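Local atomic coordinates of UBX domain-containing protein 7 (Homo sapiens, PDB entry 5X3P), a protein that links a subset of neddylated cullin-RING ubiquitin ligases to the segregase VCP/p97 as a ubiquitin-binding adapter, using its UBX domain to contact p97. Residues A31-V36 against Y41-F46. The protein carries 1 engineered substitution. Numbering follows the deposited sequence.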
loop_
_atom_site.group_PDB
_atom_site.type_symbol
_atom_site.label_atom_id
_atom_site.label_comp_id
_atom_site.label_asym_id
_atom_site.label_seq_id
_atom_site.Cartn_x
_atom_site.Cartn_y
_atom_site.Cartn_z
ATOM N N ALA A 31 -4.332 6.506 -3.214
ATOM C CA ALA A 31 -4.838 5.604 -4.244
ATOM C C ALA A 31 -4.760 4.145 -3.789
ATOM O O ALA A 31 -5.693 3.353 -4.002
ATOM C CB ALA A 31 -4.072 5.810 -5.547
ATOM N N LEU A 32 -3.636 3.797 -3.169
ATOM C CA LEU A 32 -3.441 2.448 -2.638
ATOM C C LEU A 32 -4.367 2.186 -1.447
ATOM O O LEU A 32 -4.966 1.103 -1.349
ATOM C CB LEU A 32 -1.985 2.268 -2.202
ATOM C CG LEU A 32 -1.646 0.952 -1.513
ATOM C CD1 LEU A 32 -2.071 -0.213 -2.423
ATOM C CD2 LEU A 32 -0.125 0.933 -1.195
ATOM N N VAL A 33 -4.470 3.169 -0.543
ATOM C CA VAL A 33 -5.366 3.066 0.612
ATOM C C VAL A 33 -6.802 2.856 0.159
ATOM O O VAL A 33 -7.504 2.003 0.699
ATOM C CB VAL A 33 -5.278 4.319 1.518
ATOM C CG1 VAL A 33 -6.357 4.296 2.613
ATOM C CG2 VAL A 33 -3.892 4.397 2.163
ATOM N N LYS A 34 -7.229 3.634 -0.836
ATOM C CA LYS A 34 -8.591 3.527 -1.356
ATOM C C LYS A 34 -8.817 2.212 -2.095
ATOM O O LYS A 34 -9.894 1.632 -2.024
ATOM C CB LYS A 34 -8.938 4.719 -2.266
ATOM C CG LYS A 34 -9.332 6.012 -1.520
ATOM C CD LYS A 34 -9.588 7.205 -2.487
ATOM C CE LYS A 34 -10.702 6.928 -3.518
ATOM N NZ LYS A 34 -10.207 6.354 -4.814
ATOM N N HIS A 35 -7.802 1.732 -2.807
ATOM C CA HIS A 35 -7.937 0.441 -3.467
ATOM C C HIS A 35 -8.173 -0.675 -2.463
ATOM O O HIS A 35 -9.029 -1.540 -2.666
ATOM C CB HIS A 35 -6.721 0.095 -4.317
ATOM C CG HIS A 35 -6.822 -1.255 -4.948
ATOM N ND1 HIS A 35 -7.623 -1.502 -6.041
ATOM C CD2 HIS A 35 -6.274 -2.446 -4.604
ATOM C CE1 HIS A 35 -7.538 -2.779 -6.367
ATOM N NE2 HIS A 35 -6.723 -3.377 -5.512
ATOM N N VAL A 36 -7.405 -0.672 -1.375
ATOM C CA VAL A 36 -7.561 -1.703 -0.353
ATOM C C VAL A 36 -8.919 -1.583 0.353
ATOM O O VAL A 36 -9.538 -2.584 0.718
ATOM C CB VAL A 36 -6.379 -1.669 0.652
ATOM C CG1 VAL A 36 -6.649 -2.565 1.840
ATOM C CG2 VAL A 36 -5.086 -2.095 -0.059
ATOM N N TYR A 41 -11.327 -3.584 3.066
ATOM C CA TYR A 41 -10.462 -3.310 4.208
ATOM C C TYR A 41 -10.349 -1.809 4.497
ATOM O O TYR A 41 -9.401 -1.144 4.067
ATOM C CB TYR A 41 -9.087 -3.954 3.989
ATOM C CG TYR A 41 -9.178 -5.451 3.826
ATOM C CD1 TYR A 41 -9.113 -6.282 4.926
ATOM C CD2 TYR A 41 -9.346 -6.028 2.575
ATOM C CE1 TYR A 41 -9.206 -7.652 4.797
ATOM C CE2 TYR A 41 -9.447 -7.400 2.427
ATOM C CZ TYR A 41 -9.370 -8.208 3.548
ATOM O OH TYR A 41 -9.459 -9.571 3.436
ATOM N N PRO A 42 -11.330 -1.271 5.234
ATOM C CA PRO A 42 -11.390 0.173 5.467
ATOM C C PRO A 42 -10.226 0.660 6.317
ATOM O O PRO A 42 -9.836 -0.025 7.275
ATOM C CB PRO A 42 -12.721 0.362 6.219
ATOM C CG PRO A 42 -13.083 -0.978 6.737
ATOM C CD PRO A 42 -12.489 -1.985 5.794
ATOM N N ASN A 43 -9.707 1.841 5.981
ATOM C CA ASN A 43 -8.550 2.414 6.662
ATOM C C ASN A 43 -8.719 2.576 8.175
ATOM O O ASN A 43 -7.749 2.484 8.933
ATOM C CB ASN A 43 -8.192 3.761 6.032
ATOM C CG ASN A 43 -6.971 4.391 6.672
ATOM O OD1 ASN A 43 -5.851 3.896 6.506
ATOM N ND2 ASN A 43 -7.177 5.493 7.403
ATOM N N GLU A 44 -9.951 2.823 8.613
ATOM C CA GLU A 44 -10.240 2.964 10.044
ATOM C C GLU A 44 -9.931 1.701 10.847
ATOM O O GLU A 44 -9.729 1.771 12.058
ATOM C CB GLU A 44 -11.698 3.406 10.293
ATOM C CG GLU A 44 -12.616 3.367 9.070
ATOM C CD GLU A 44 -12.265 4.426 8.025
ATOM O OE1 GLU A 44 -11.975 5.575 8.419
ATOM O OE2 GLU A 44 -12.258 4.097 6.817
ATOM N N ARG A 45 -9.890 0.553 10.175
ATOM C CA ARG A 45 -9.681 -0.737 10.845
ATOM C C ARG A 45 -8.379 -1.437 10.405
ATOM O O ARG A 45 -7.834 -2.266 11.154
ATOM C CB ARG A 45 -10.879 -1.680 10.590
ATOM C CG ARG A 45 -10.839 -2.987 11.382
ATOM C CD ARG A 45 -11.966 -3.954 10.979
ATOM N NE ARG A 45 -11.937 -5.195 11.753
ATOM C CZ ARG A 45 -12.990 -5.707 12.386
ATOM N NH1 ARG A 45 -14.162 -5.083 12.336
ATOM N NH2 ARG A 45 -12.876 -6.843 13.066
ATOM N N PHE A 46 -7.896 -1.109 9.204
ATOM C CA PHE A 46 -6.697 -1.756 8.637
ATOM C C PHE A 46 -5.624 -0.748 8.241
ATOM O O PHE A 46 -5.930 0.406 7.924
ATOM C CB PHE A 46 -7.061 -2.612 7.421
ATOM C CG PHE A 46 -8.007 -3.734 7.742
ATOM C CD1 PHE A 46 -9.384 -3.532 7.699
ATOM C CD2 PHE A 46 -7.523 -4.979 8.117
ATOM C CE1 PHE A 46 -10.268 -4.566 8.022
ATOM C CE2 PHE A 46 -8.393 -6.018 8.452
ATOM C CZ PHE A 46 -9.769 -5.819 8.401
HETATM O O HOH W 1 -7.662 0.989 3.490
#
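Val36 and Tyr41 make the tight part of this contact in the UBX domain, which has the ubiquitin-like beta-grasp fold. Helix 29-38 lies against the mixed sheet here, and the chain returns through 41-46 to enter strand 46-50. Val36 CG1 presses on Tyr41 CB at 3.5 Å. This methyl is anti to the backbone N (chi1 170°), which turns it to the tyrosine. Beside it, Tyr41 N donates to Val36 O over 3.1 Å. The N-H...O angle is 147°, and the donor is tilted 23° out of the carbonyl plane. Val36 O also lies at the edge of the Tyr41 ring, 3.9 Å from CD2. The ring itself leads away from the helix and packs near Tyr13, Pro14 and Val79. Its CD1 sits over the centre of the Phe46 ring, 3.5 Å above the plane.

Towards Asn43 the contact is looser. Val33 and Asn43 have their CA atoms 6.9 Å apart, against 5.6 Å for Val36 and Tyr41. A water hydrogen-bonded to the carbonyl oxygens of Val33 and Tyr41 joins the two backbones. Leu48 of strand 46-50 touches both valines. The Asn43 side chain runs past Val33 with its amide oxygen hydrogen-bonded to the hydroxyl of Tyr62, which holds this end of the amide, while the Asn43 backbone N is hydrogen-bonded to Gln37 OE1, a further tie to the helix. Across the contact, Asn43 meets one methyl alone: Val33 CG1 lies 3.9 Å from Asn43 CB.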